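Per a 4 allergen (PDB 3EBW) is a cockroach allergen bound by IgE antibodies that has a lipocalin-like beta barrel and probably carries small hydrophobic ligands, as many lipocalins do. Local coordinates at residues L13-Y18 / G71-W76; G20-L25 / D42-D47; D79-A84 / S93-V98; Y105-G110 / H119-A124. All blocks are in the same frame, centred on the assembly; numbering follows the deposited sequence.

Contact 1: residues L13-Y18 / G71-W76; sequences LDMTKY and GTVPSW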
loop_
_atom_site.group_PDB
_atom_site.type_symbol
_atom_site.label_atom_id
_atom_site.label_comp_id
_atom_site.label_asym_id
_atom_site.label_seq_id
_atom_site.Cartn_x
_atom_site.Cartn_y
_atom_site.Cartn_z
ATOM N N LEU A 13 -17.632 -14.647 18.769
ATOM C CA LEU A 13 -17.591 -13.201 18.640
ATOM C C LEU A 13 -18.756 -12.579 19.408
ATOM O O LEU A 13 -19.890 -12.999 19.276
ATOM C CB LEU A 13 -17.638 -12.797 17.158
ATOM C CG LEU A 13 -17.724 -11.287 16.885
ATOM C CD1 LEU A 13 -16.522 -10.565 17.484
ATOM C CD2 LEU A 13 -17.841 -11.058 15.397
ATOM N N ASP A 14 -18.455 -11.574 20.213
ATOM C CA ASP A 14 -19.458 -10.889 21.011
ATOM C C ASP A 14 -19.224 -9.363 20.904
ATOM O O ASP A 14 -18.513 -8.758 21.712
ATOM C CB ASP A 14 -19.355 -11.389 22.463
ATOM C CG ASP A 14 -20.383 -10.760 23.380
ATOM O OD1 ASP A 14 -21.340 -10.145 22.878
ATOM O OD2 ASP A 14 -20.244 -10.883 24.614
HETATM N N MSE A 15 -19.837 -8.759 19.886
HETATM C CA MSE A 15 -19.701 -7.333 19.633
HETATM C C MSE A 15 -20.015 -6.478 20.834
HETATM O O MSE A 15 -19.815 -5.280 20.818
HETATM C CB MSE A 15 -20.557 -6.909 18.437
HETATM C CG MSE A 15 -20.016 -7.425 17.109
HETATM SE SE MSE A 15 -18.125 -6.965 16.816
HETATM C CE MSE A 15 -18.435 -5.226 16.020
ATOM N N THR A 16 -20.495 -7.093 21.895
ATOM C CA THR A 16 -20.795 -6.337 23.083
ATOM C C THR A 16 -19.488 -6.183 23.834
ATOM O O THR A 16 -19.259 -5.173 24.479
ATOM C CB THR A 16 -21.822 -7.065 23.940
ATOM O OG1 THR A 16 -22.863 -7.556 23.090
ATOM C CG2 THR A 16 -22.434 -6.115 24.950
ATOM N N LYS A 17 -18.628 -7.191 23.737
ATOM C CA LYS A 17 -17.323 -7.153 24.392
ATOM C C LYS A 17 -16.334 -6.353 23.542
ATOM O O LYS A 17 -15.187 -6.139 23.935
ATOM C CB LYS A 17 -16.777 -8.570 24.579
ATOM C CG LYS A 17 -17.399 -9.372 25.709
ATOM C CD LYS A 17 -16.730 -10.739 25.790
ATOM C CE LYS A 17 -17.230 -11.579 26.941
ATOM N NZ LYS A 17 -16.714 -12.966 26.791
ATOM N N TYR A 18 -16.789 -5.922 22.370
ATOM C CA TYR A 18 -15.957 -5.163 21.451
ATOM C C TYR A 18 -16.171 -3.683 21.673
ATOM O O TYR A 18 -15.568 -2.851 21.008
ATOM C CB TYR A 18 -16.320 -5.509 20.014
ATOM C CG TYR A 18 -15.210 -5.197 19.047
ATOM C CD1 TYR A 18 -14.063 -5.987 19.001
ATOM C CD2 TYR A 18 -15.284 -4.088 18.207
ATOM C CE1 TYR A 18 -13.023 -5.680 18.151
ATOM C CE2 TYR A 18 -14.254 -3.774 17.358
ATOM C CZ TYR A 18 -13.117 -4.569 17.330
ATOM O OH TYR A 18 -12.064 -4.226 16.505
ATOM N N GLY A 71 -22.276 4.650 12.446
ATOM C CA GLY A 71 -23.046 3.549 11.912
ATOM C C GLY A 71 -23.409 2.647 13.067
ATOM O O GLY A 71 -22.839 2.751 14.153
ATOM N N THR A 72 -24.360 1.758 12.848
ATOM C CA THR A 72 -24.746 0.826 13.899
ATOM C C THR A 72 -24.357 -0.545 13.384
ATOM O O THR A 72 -24.269 -0.739 12.161
ATOM C CB THR A 72 -26.270 0.841 14.131
ATOM O OG1 THR A 72 -26.945 0.432 12.929
ATOM C CG2 THR A 72 -26.738 2.249 14.520
ATOM N N VAL A 73 -24.076 -1.473 14.299
ATOM C CA VAL A 73 -23.768 -2.844 13.891
ATOM C C VAL A 73 -25.044 -3.639 14.202
ATOM O O VAL A 73 -25.219 -4.119 15.286
ATOM C CB VAL A 73 -22.474 -3.429 14.614
ATOM C CG1 VAL A 73 -22.140 -2.650 15.864
ATOM C CG2 VAL A 73 -22.667 -4.909 14.929
ATOM N N PRO A 74 -25.949 -3.757 13.220
ATOM C CA PRO A 74 -27.239 -4.435 13.253
ATOM C C PRO A 74 -27.263 -5.935 13.421
ATOM O O PRO A 74 -28.308 -6.508 13.727
ATOM C CB PRO A 74 -27.881 -3.992 11.948
ATOM C CG PRO A 74 -26.761 -4.009 11.046
ATOM C CD PRO A 74 -25.687 -3.290 11.848
ATOM N N SER A 75 -26.136 -6.590 13.202
ATOM C CA SER A 75 -26.086 -8.039 13.384
ATOM C C SER A 75 -24.665 -8.518 13.479
ATOM O O SER A 75 -23.734 -7.745 13.336
ATOM C CB SER A 75 -26.781 -8.756 12.238
ATOM O OG SER A 75 -25.986 -8.758 11.090
ATOM N N TRP A 76 -24.506 -9.796 13.749
ATOM C CA TRP A 76 -23.181 -10.376 13.851
ATOM C C TRP A 76 -23.227 -11.863 14.123
ATOM O O TRP A 76 -23.923 -12.336 15.018
ATOM C CB TRP A 76 -22.343 -9.637 14.907
ATOM C CG TRP A 76 -22.495 -10.021 16.340
ATOM C CD1 TRP A 76 -21.959 -11.120 16.963
ATOM C CD2 TRP A 76 -23.075 -9.219 17.381
ATOM N NE1 TRP A 76 -22.155 -11.033 18.332
ATOM C CE2 TRP A 76 -22.835 -9.877 18.607
ATOM C CE3 TRP A 76 -23.761 -8.001 17.395
ATOM C CZ2 TRP A 76 -23.256 -9.352 19.824
ATOM C CZ3 TRP A 76 -24.172 -7.486 18.607
ATOM C CH2 TRP A 76 -23.918 -8.157 19.802
#
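The carbonyl oxygen of Leu-13 receives a weak hydrogen bond from Trp-76 NE1 at 3.1 Å, bent to 134° at the hydrogen, with the oxygen lying close to the indole plane at its edge. It ties together two parts of a lipocalin-like barrel: 13-18, which leads into the first strand, and 71-76, which starts on strand 66-72. The rest of the indole lies against Met-15, a selenomethionine in this model. Its CB stands over the six-membered ring in a CH-pi contact, 3.4 Å from the centroid and 8° off the normal, while Met-15 CG lies 3.6 Å from Trp-76 CD2. The methionine and the indole run antiparallel alongside one another, and Met-15 CG also meets Val-73 CG2. Bends at chi2 and chi3 then turn the selenium arm away from the indole toward Phe-81 and Tyr-44 in the barrel interior. Tyr-102 OH pins the loop by a hydrogen bond to Asp-14 N. Asp-14 OD1 comes obliquely to Trp-76 CZ2 at 3.7 Å. That same OD1 takes a hydrogen bond from Thr-16 OG1 at 3.0 Å, on the syn side but tilted 27° out of the carboxylate plane, and Thr-16 OG1 in turn sits 3.5 Å from Trp-76 CH2.

Contact 2: residues G20-L25 / D42-D47; sequences GTWYEL and DKYTLD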
loop_
_atom_site.group_PDB
_atom_site.type_symbol
_atom_site.label_atom_id
_atom_site.label_comp_id
_atom_site.label_asym_id
_atom_site.label_seq_id
_atom_site.Cartn_x
_atom_site.Cartn_y
_atom_site.Cartn_z
ATOM N N GLY A 20 -16.067 0.076 23.022
ATOM C CA GLY A 20 -14.867 0.841 23.294
ATOM C C GLY A 20 -14.210 1.569 22.124
ATOM O O GLY A 20 -14.809 1.762 21.061
ATOM N N THR A 21 -12.961 1.984 22.344
ATOM C CA THR A 21 -12.189 2.725 21.352
ATOM C C THR A 21 -11.001 1.939 20.851
ATOM O O THR A 21 -10.071 1.645 21.600
ATOM C CB THR A 21 -11.687 4.050 21.931
ATOM O OG1 THR A 21 -12.813 4.884 22.228
ATOM C CG2 THR A 21 -10.785 4.769 20.934
ATOM N N TRP A 22 -11.049 1.597 19.569
ATOM C CA TRP A 22 -9.973 0.851 18.960
ATOM C C TRP A 22 -9.159 1.722 18.001
ATOM O O TRP A 22 -9.690 2.263 17.034
ATOM C CB TRP A 22 -10.530 -0.353 18.209
ATOM C CG TRP A 22 -11.141 -1.391 19.068
ATOM C CD1 TRP A 22 -12.454 -1.487 19.430
ATOM C CD2 TRP A 22 -10.467 -2.484 19.710
ATOM N NE1 TRP A 22 -12.640 -2.570 20.256
ATOM C CE2 TRP A 22 -11.439 -3.199 20.445
ATOM C CE3 TRP A 22 -9.136 -2.930 19.736
ATOM C CZ2 TRP A 22 -11.126 -4.326 21.202
ATOM C CZ3 TRP A 22 -8.823 -4.058 20.495
ATOM C CH2 TRP A 22 -9.818 -4.742 21.216
ATOM N N TYR A 23 -7.872 1.871 18.283
ATOM C CA TYR A 23 -7.008 2.651 17.407
ATOM C C TYR A 23 -6.471 1.755 16.285
ATOM O O TYR A 23 -6.058 0.616 16.519
ATOM C CB TYR A 23 -5.834 3.261 18.193
ATOM C CG TYR A 23 -6.257 4.261 19.247
ATOM C CD1 TYR A 23 -6.921 5.435 18.906
ATOM C CD2 TYR A 23 -6.040 4.003 20.598
ATOM C CE1 TYR A 23 -7.361 6.312 19.893
ATOM C CE2 TYR A 23 -6.478 4.877 21.586
ATOM C CZ TYR A 23 -7.133 6.014 21.229
ATOM O OH TYR A 23 -7.578 6.836 22.225
ATOM N N GLU A 24 -6.497 2.268 15.064
ATOM C CA GLU A 24 -6.001 1.500 13.929
ATOM C C GLU A 24 -4.480 1.654 13.878
ATOM O O GLU A 24 -3.979 2.706 13.525
ATOM C CB GLU A 24 -6.650 2.006 12.640
ATOM C CG GLU A 24 -6.189 1.305 11.391
ATOM C CD GLU A 24 -7.152 1.513 10.233
ATOM O OE1 GLU A 24 -6.763 1.253 9.078
ATOM O OE2 GLU A 24 -8.307 1.935 10.480
ATOM N N LEU A 25 -3.748 0.611 14.251
ATOM C CA LEU A 25 -2.297 0.701 14.267
ATOM C C LEU A 25 -1.576 0.265 13.003
ATOM O O LEU A 25 -0.493 0.763 12.713
ATOM C CB LEU A 25 -1.756 -0.048 15.468
ATOM C CG LEU A 25 -2.372 0.457 16.771
ATOM C CD1 LEU A 25 -1.612 -0.150 17.972
ATOM C CD2 LEU A 25 -2.358 1.988 16.794
ATOM N N ASP A 42 -11.868 3.706 15.703
ATOM C CA ASP A 42 -13.308 3.455 15.640
ATOM C C ASP A 42 -13.765 3.331 17.102
ATOM O O ASP A 42 -13.055 2.748 17.933
ATOM C CB ASP A 42 -13.602 2.165 14.862
ATOM C CG ASP A 42 -13.453 2.335 13.357
ATOM O OD1 ASP A 42 -14.455 2.622 12.675
ATOM O OD2 ASP A 42 -12.327 2.185 12.850
ATOM N N LYS A 43 -14.910 3.922 17.425
ATOM C CA LYS A 43 -15.437 3.847 18.788
ATOM C C LYS A 43 -16.759 3.124 18.781
ATOM O O LYS A 43 -17.665 3.486 18.010
ATOM C CB LYS A 43 -15.649 5.228 19.398
ATOM C CG LYS A 43 -16.445 5.176 20.686
ATOM C CD LYS A 43 -15.827 6.023 21.794
ATOM C CE LYS A 43 -16.071 7.519 21.607
ATOM N NZ LYS A 43 -15.266 8.335 22.575
ATOM N N TYR A 44 -16.857 2.089 19.621
ATOM C CA TYR A 44 -18.083 1.295 19.744
ATOM C C TYR A 44 -18.770 1.606 21.071
ATOM O O TYR A 44 -18.173 1.559 22.148
ATOM C CB TYR A 44 -17.783 -0.192 19.608
ATOM C CG TYR A 44 -17.420 -0.572 18.206
ATOM C CD1 TYR A 44 -18.372 -1.079 17.325
ATOM C CD2 TYR A 44 -16.100 -0.463 17.758
ATOM C CE1 TYR A 44 -18.010 -1.485 16.028
ATOM C CE2 TYR A 44 -15.735 -0.864 16.482
ATOM C CZ TYR A 44 -16.689 -1.378 15.631
ATOM O OH TYR A 44 -16.302 -1.848 14.414
ATOM N N THR A 45 -20.044 1.933 20.945
ATOM C CA THR A 45 -20.881 2.338 22.051
ATOM C C THR A 45 -22.183 1.568 22.032
ATOM O O THR A 45 -22.818 1.424 20.979
ATOM C CB THR A 45 -21.170 3.819 21.893
ATOM O OG1 THR A 45 -19.969 4.543 22.180
ATOM C CG2 THR A 45 -22.319 4.262 22.754
ATOM N N LEU A 46 -22.567 1.058 23.199
ATOM C CA LEU A 46 -23.812 0.308 23.351
ATOM C C LEU A 46 -24.926 1.204 23.914
ATOM O O LEU A 46 -24.882 1.600 25.069
ATOM C CB LEU A 46 -23.582 -0.880 24.283
ATOM C CG LEU A 46 -24.847 -1.507 24.875
ATOM C CD1 LEU A 46 -25.774 -2.095 23.794
ATOM C CD2 LEU A 46 -24.404 -2.573 25.858
ATOM N N ASP A 47 -25.913 1.542 23.095
ATOM C CA ASP A 47 -27.035 2.365 23.549
ATOM C C ASP A 47 -27.992 1.564 24.428
ATOM O O ASP A 47 -27.939 0.326 24.465
ATOM C CB ASP A 47 -27.806 2.898 22.354
ATOM C CG ASP A 47 -26.903 3.507 21.317
ATOM O OD1 ASP A 47 -25.811 3.991 21.703
ATOM O OD2 ASP A 47 -27.295 3.512 20.129
#
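Tyr-44 packs across strand 20-25 at the Gly-Thr-Trp sequence, Gly-20 to Trp-22, which matches the G-X-W signature at the start of the first strand of a lipocalin barrel. Followed outward, its CB lies 3.8 Å from Gly-20 N, beside a residue with no side chain to stand in the way. With CG anti to the carbonyl carbon (chi1 -71°), the side chain runs nearly perpendicular to that of Trp-22, and CD2 comes 4.1 Å from Trp-22 CD1, at the edge of the indole. Farther out CE2 meets the Tyr-18 ring, the two edge-to-face, CE1 meets Met-15, and OH ends against Phe-81. Trp-22 is held in turn by stacking on Tyr-18, whose carbonyl O accepts the NE1 hydrogen bond.

Underneath runs an antiparallel ladder. Gly-20 and Tyr-44 form a hydrogen-bonded pair, with Gly-20 N to Tyr-44 O at 2.7 Å, and so do Trp-22 and Asp-42, with Trp-22 N to Asp-42 O at 2.8 Å. Between them, on the opposite face, Thr-21 OG1 lies 3.3 Å from Lys-43 CD. Glu-24 OE2 stands 4.7 Å from Asp-42 OD2 and close to Glu-40, with Glu-33 near its other oxygen and Arg-27 giving a long, weak ion pair. Such crowding of acids probably raises the pKa of at least one of them.

Contact 3: residues D79-A84 / S93-V98; sequences DTFDIA and STYFMV. Unlike the reference sequence in segment 79-84: Asp-79 (reference Asn). Unlike the reference sequence in segment 93-98: Val-98 (reference Ile).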
loop_
_atom_site.group_PDB
_atom_site.type_symbol
_atom_site.label_atom_id
_atom_site.label_comp_id
_atom_site.label_asym_id
_atom_site.label_seq_id
_atom_site.Cartn_x
_atom_site.Cartn_y
_atom_site.Cartn_z
ATOM N N ASP A 79 -18.274 -15.153 13.765
ATOM C CA ASP A 79 -17.011 -14.444 13.523
ATOM C C ASP A 79 -17.205 -13.418 12.397
ATOM O O ASP A 79 -16.339 -13.240 11.542
ATOM C CB ASP A 79 -15.944 -15.439 13.107
ATOM C CG ASP A 79 -16.257 -16.103 11.766
ATOM O OD1 ASP A 79 -17.355 -15.876 11.215
ATOM O OD2 ASP A 79 -15.397 -16.857 11.261
ATOM N N THR A 80 -18.348 -12.740 12.407
ATOM C CA THR A 80 -18.674 -11.779 11.368
ATOM C C THR A 80 -19.500 -10.660 11.937
ATOM O O THR A 80 -20.241 -10.884 12.863
ATOM C CB THR A 80 -19.488 -12.484 10.271
ATOM O OG1 THR A 80 -18.583 -13.046 9.319
ATOM C CG2 THR A 80 -20.473 -11.542 9.601
ATOM N N PHE A 81 -19.352 -9.442 11.430
ATOM C CA PHE A 81 -20.221 -8.384 11.922
ATOM C C PHE A 81 -20.573 -7.446 10.802
ATOM O O PHE A 81 -19.781 -7.238 9.906
ATOM C CB PHE A 81 -19.629 -7.635 13.127
ATOM C CG PHE A 81 -18.363 -6.890 12.849
ATOM C CD1 PHE A 81 -17.133 -7.511 13.005
ATOM C CD2 PHE A 81 -18.394 -5.539 12.514
ATOM C CE1 PHE A 81 -15.962 -6.794 12.840
ATOM C CE2 PHE A 81 -17.230 -4.824 12.348
ATOM C CZ PHE A 81 -16.016 -5.447 12.511
ATOM N N ASP A 82 -21.787 -6.919 10.809
ATOM C CA ASP A 82 -22.190 -6.014 9.751
ATOM C C ASP A 82 -22.301 -4.568 10.262
ATOM O O ASP A 82 -22.459 -4.321 11.466
ATOM C CB ASP A 82 -23.516 -6.474 9.137
ATOM C CG ASP A 82 -23.470 -7.946 8.628
ATOM O OD1 ASP A 82 -24.197 -8.272 7.647
ATOM O OD2 ASP A 82 -22.722 -8.786 9.214
ATOM N N ILE A 83 -22.179 -3.614 9.342
ATOM C CA ILE A 83 -22.285 -2.215 9.674
ATOM C C ILE A 83 -23.391 -1.625 8.832
ATOM O O ILE A 83 -23.537 -1.960 7.657
ATOM C CB ILE A 83 -20.988 -1.504 9.410
ATOM C CG1 ILE A 83 -19.886 -2.219 10.196
ATOM C CG2 ILE A 83 -21.102 -0.023 9.794
ATOM C CD1 ILE A 83 -19.891 -2.033 11.672
ATOM N N ALA A 84 -24.180 -0.759 9.461
ATOM C CA ALA A 84 -25.304 -0.134 8.804
ATOM C C ALA A 84 -25.247 1.396 8.723
ATOM O O ALA A 84 -24.724 2.061 9.615
ATOM C CB ALA A 84 -26.560 -0.559 9.494
ATOM N N SER A 93 -22.286 -3.172 4.791
ATOM C CA SER A 93 -21.019 -3.867 4.566
ATOM C C SER A 93 -20.803 -4.983 5.599
ATOM O O SER A 93 -21.223 -4.845 6.742
ATOM C CB SER A 93 -19.861 -2.879 4.620
ATOM O OG SER A 93 -19.817 -2.249 5.883
ATOM N N THR A 94 -20.171 -6.091 5.193
ATOM C CA THR A 94 -19.889 -7.213 6.106
ATOM C C THR A 94 -18.392 -7.346 6.299
ATOM O O THR A 94 -17.660 -7.289 5.349
ATOM C CB THR A 94 -20.411 -8.561 5.567
ATOM O OG1 THR A 94 -21.828 -8.496 5.420
ATOM C CG2 THR A 94 -20.077 -9.695 6.526
ATOM N N TYR A 95 -17.970 -7.539 7.542
ATOM C CA TYR A 95 -16.569 -7.669 7.944
ATOM C C TYR A 95 -16.326 -8.949 8.763
ATOM O O TYR A 95 -17.169 -9.343 9.589
ATOM C CB TYR A 95 -16.189 -6.475 8.816
ATOM C CG TYR A 95 -16.284 -5.158 8.113
ATOM C CD1 TYR A 95 -15.197 -4.660 7.406
ATOM C CD2 TYR A 95 -17.446 -4.412 8.150
ATOM C CE1 TYR A 95 -15.265 -3.447 6.753
ATOM C CE2 TYR A 95 -17.534 -3.204 7.503
ATOM C CZ TYR A 95 -16.441 -2.721 6.806
ATOM O OH TYR A 95 -16.492 -1.503 6.172
ATOM N N PHE A 96 -15.168 -9.574 8.557
ATOM C CA PHE A 96 -14.779 -10.804 9.255
ATOM C C PHE A 96 -13.893 -10.515 10.444
ATOM O O PHE A 96 -12.936 -9.808 10.320
ATOM C CB PHE A 96 -14.042 -11.730 8.297
ATOM C CG PHE A 96 -14.883 -12.182 7.161
ATOM C CD1 PHE A 96 -15.391 -13.474 7.126
ATOM C CD2 PHE A 96 -15.250 -11.289 6.158
ATOM C CE1 PHE A 96 -16.261 -13.857 6.108
ATOM C CE2 PHE A 96 -16.116 -11.665 5.143
ATOM C CZ PHE A 96 -16.622 -12.951 5.117
HETATM N N MSE A 97 -14.209 -11.071 11.602
HETATM C CA MSE A 97 -13.397 -10.850 12.775
HETATM C C MSE A 97 -12.330 -11.914 12.747
HETATM O O MSE A 97 -12.553 -13.007 13.226
HETATM C CB MSE A 97 -14.234 -11.020 14.021
HETATM C CG MSE A 97 -13.443 -10.874 15.273
HETATM SE SE MSE A 97 -12.585 -9.147 15.305
HETATM C CE MSE A 97 -13.982 -8.108 16.171
ATOM N N VAL A 98 -11.168 -11.610 12.184
ATOM C CA VAL A 98 -10.085 -12.586 12.102
ATOM C C VAL A 98 -9.489 -13.017 13.445
ATOM O O VAL A 98 -9.080 -14.172 13.605
ATOM C CB VAL A 98 -8.974 -12.046 11.214
ATOM C CG1 VAL A 98 -7.785 -13.004 11.188
ATOM C CG2 VAL A 98 -9.527 -11.814 9.826
#
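The beta hairpin of strands 80-83 and 93-100 supplies part of the barrel wall, and its two arms are laced by antiparallel bonds. Phe-81 and Tyr-95 form a hydrogen-bonded pair, with Phe-81 N to Tyr-95 O at 2.9 Å and Tyr-95 N to Phe-81 O at 3.0 Å. Their side chains share the face that also carries Ile-83 and Ser-93. The Phe-81 chi1 of 64° places CG between the backbone N and the carbonyl carbon and swings the ring under its neighbour, so that Tyr-95 CB sits over one face, 4.0 Å from the centroid. The two rings are nearly parallel, 25° apart, but slid well apart. Ile-83 meets the tyrosine at about a right angle, CG1 to Tyr-95 CE2 at 3.7 Å, while Met-97 CE reaches Phe-81 CE1 at 4.1 Å. Val-108 of the next strand lies against both Phe-81 and Met-97.

On the other face Thr-94 OG1 gives a weak hydrogen bond to Asp-82 OD1 at 3.3 Å, the methyls Thr-80 CG2 and Thr-94 CG2 touch, and Thr-80 OG1 lies over the Phe-96 ring. A polyether, probably from the crystallisation liquor, lies by Tyr-95, so the Phe-81 and Tyr-95 face probably lines the barrel interior, as in the lipocalin calyx.

Contact 4: residues Y105-G110 / H119-A124; sequences YSIVAG and HLYWIA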
loop_
_atom_site.group_PDB
_atom_site.type_symbol
_atom_site.label_atom_id
_atom_site.label_comp_id
_atom_site.label_asym_id
_atom_site.label_seq_id
_atom_site.Cartn_x
_atom_site.Cartn_y
_atom_site.Cartn_z
ATOM N N TYR A 105 -5.494 -6.255 21.259
ATOM C CA TYR A 105 -5.291 -6.348 19.820
ATOM C C TYR A 105 -6.625 -6.737 19.181
ATOM O O TYR A 105 -7.488 -7.300 19.841
ATOM C CB TYR A 105 -4.235 -7.394 19.495
ATOM C CG TYR A 105 -4.716 -8.816 19.599
ATOM C CD1 TYR A 105 -4.901 -9.423 20.837
ATOM C CD2 TYR A 105 -4.975 -9.560 18.453
ATOM C CE1 TYR A 105 -5.330 -10.741 20.935
ATOM C CE2 TYR A 105 -5.407 -10.877 18.534
ATOM C CZ TYR A 105 -5.584 -11.466 19.779
ATOM O OH TYR A 105 -6.022 -12.773 19.856
ATOM N N SER A 106 -6.791 -6.445 17.898
ATOM C CA SER A 106 -8.032 -6.745 17.213
ATOM C C SER A 106 -7.841 -6.792 15.721
ATOM O O SER A 106 -7.841 -5.740 15.090
ATOM C CB SER A 106 -9.060 -5.658 17.512
ATOM O OG SER A 106 -9.964 -5.510 16.423
ATOM N N ILE A 107 -7.700 -7.969 15.124
ATOM C CA ILE A 107 -7.533 -7.975 13.680
ATOM C C ILE A 107 -8.854 -8.292 12.933
ATOM O O ILE A 107 -9.380 -9.389 12.993
ATOM C CB ILE A 107 -6.258 -8.873 13.229
ATOM C CG1 ILE A 107 -6.653 -9.931 12.230
ATOM C CG2 ILE A 107 -5.512 -9.478 14.435
ATOM C CD1 ILE A 107 -6.952 -9.390 10.890
ATOM N N VAL A 108 -9.387 -7.264 12.267
ATOM C CA VAL A 108 -10.625 -7.295 11.489
ATOM C C VAL A 108 -10.268 -7.248 10.016
ATOM O O VAL A 108 -9.180 -6.811 9.683
ATOM C CB VAL A 108 -11.503 -6.056 11.801
ATOM C CG1 VAL A 108 -12.481 -5.781 10.665
ATOM C CG2 VAL A 108 -12.287 -6.284 13.044
ATOM N N ALA A 109 -11.173 -7.664 9.131
ATOM C CA ALA A 109 -10.876 -7.658 7.702
ATOM C C ALA A 109 -12.120 -7.683 6.825
ATOM O O ALA A 109 -13.103 -8.318 7.158
ATOM C CB ALA A 109 -9.974 -8.835 7.352
ATOM N N GLY A 110 -12.063 -6.984 5.695
ATOM C CA GLY A 110 -13.187 -6.934 4.789
ATOM C C GLY A 110 -12.685 -6.630 3.400
ATOM O O GLY A 110 -11.531 -6.879 3.078
ATOM N N HIS A 119 -8.624 -7.946 -0.605
ATOM C CA HIS A 119 -8.899 -8.023 0.820
ATOM C C HIS A 119 -8.128 -6.961 1.589
ATOM O O HIS A 119 -7.028 -6.572 1.192
ATOM C CB HIS A 119 -8.537 -9.402 1.361
ATOM C CG HIS A 119 -9.414 -10.496 0.843
ATOM N ND1 HIS A 119 -9.465 -11.743 1.422
ATOM C CD2 HIS A 119 -10.292 -10.516 -0.189
ATOM C CE1 HIS A 119 -10.345 -12.485 0.772
ATOM N NE2 HIS A 119 -10.861 -11.766 -0.208
ATOM N N LEU A 120 -8.694 -6.488 2.694
ATOM C CA LEU A 120 -8.025 -5.469 3.493
ATOM C C LEU A 120 -7.978 -5.905 4.948
ATOM O O LEU A 120 -9.003 -6.288 5.510
ATOM C CB LEU A 120 -8.777 -4.125 3.400
ATOM C CG LEU A 120 -8.964 -3.317 2.102
ATOM C CD1 LEU A 120 -7.634 -2.944 1.508
ATOM C CD2 LEU A 120 -9.723 -4.118 1.103
ATOM N N TYR A 121 -6.804 -5.863 5.568
ATOM C CA TYR A 121 -6.723 -6.218 6.994
ATOM C C TYR A 121 -6.465 -4.965 7.812
ATOM O O TYR A 121 -5.734 -4.094 7.381
ATOM C CB TYR A 121 -5.615 -7.247 7.271
ATOM C CG TYR A 121 -5.903 -8.605 6.684
ATOM C CD1 TYR A 121 -6.156 -9.700 7.508
ATOM C CD2 TYR A 121 -5.952 -8.785 5.309
ATOM C CE1 TYR A 121 -6.443 -10.931 6.984
ATOM C CE2 TYR A 121 -6.242 -10.008 4.771
ATOM C CZ TYR A 121 -6.485 -11.090 5.613
ATOM O OH TYR A 121 -6.725 -12.335 5.078
ATOM N N TRP A 122 -7.093 -4.878 8.983
ATOM C CA TRP A 122 -6.939 -3.736 9.875
ATOM C C TRP A 122 -6.553 -4.279 11.250
ATOM O O TRP A 122 -7.277 -5.064 11.848
ATOM C CB TRP A 122 -8.246 -2.941 9.928
ATOM C CG TRP A 122 -8.602 -2.237 8.628
ATOM C CD1 TRP A 122 -8.021 -1.106 8.130
ATOM C CD2 TRP A 122 -9.620 -2.609 7.670
ATOM N NE1 TRP A 122 -8.609 -0.744 6.922
ATOM C CE2 TRP A 122 -9.588 -1.650 6.622
ATOM C CE3 TRP A 122 -10.544 -3.649 7.595
ATOM C CZ2 TRP A 122 -10.442 -1.704 5.525
ATOM C CZ3 TRP A 122 -11.398 -3.698 6.483
ATOM C CH2 TRP A 122 -11.332 -2.728 5.467
ATOM N N ILE A 123 -5.382 -3.895 11.735
ATOM C CA ILE A 123 -4.919 -4.372 13.036
ATOM C C ILE A 123 -5.242 -3.238 13.987
ATOM O O ILE A 123 -4.894 -2.094 13.718
ATOM C CB ILE A 123 -3.377 -4.690 12.998
ATOM C CG1 ILE A 123 -3.110 -5.966 12.179
ATOM C CG2 ILE A 123 -2.854 -4.942 14.388
ATOM C CD1 ILE A 123 -3.557 -5.897 10.743
ATOM N N ALA A 124 -5.927 -3.545 15.087
ATOM C CA ALA A 124 -6.351 -2.503 16.034
ATOM C C ALA A 124 -6.033 -2.728 17.517
ATOM O O ALA A 124 -5.714 -3.824 17.943
ATOM C CB ALA A 124 -7.855 -2.256 15.854
#
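Matching chi1 values of -68° set CG of both Tyr-121 and Trp-122 beside their own backbone N, but as neighbours on a strand the two rings leave opposite faces of the sheet. The Trp-122 chi2 of -75° then lays the benzo side of the indole across strand 106-110, putting CZ3 3.4 Å from Gly-110 N and CE3 4.0 Å from Ala-109 CA. No side chain on Gly-110 stands between indole and backbone, and Leu-120 CB packs over one indole face. On the other side of the sheet Ala-109 CB sits over the Tyr-121 ring, 4.1 Å from the centroid and 17° off the normal. Ile-107 CD1 comes in at that ring's edge, 3.5 Å from Tyr-121 CD1.

These two strands of the lipocalin-like barrel are joined by antiparallel bonds, among them Trp-122 N to Val-108 O and Leu-120 N to Gly-110 O, both 2.9 Å. Helix 132-142 packs on the face of Ile-107 and Ile-123, whereas Val-108 and Trp-122 look toward the interior, where Trp-122 meets a bound polyether, probably from the crystallisation liquor. Ser-106 OG is hydrogen-bonded to Tyr-18 OH, and Trp-122 NE1 only weakly to Glu-33. Backbone polarity is thus largely spent within the sheet, and both faces are mainly apolar and aromatic.

In the fold
From the N terminus, segment 13-18 comes first and waits until 71-76 to close the long loop of contact 1. Within that loop the chain runs through strands 20-27, 40-46, 52-59 and 66-72, so contact 2, joining the first two, is nested in it. Contacts 3 and 4 follow in series, each closing a short loop, and none of the four cross. Strand 20-27 also pairs with 119-125, with Leu-25 N bonded to Ile-123 O, which joins contact 2 to contact 4. Strands 93-100 and 106-112 link contacts 3 and 4 through Phe-96 and Ala-109. Tyr-18 of contact 1 touches residues of all three others, tying the loop before the first strand to the curled sheet.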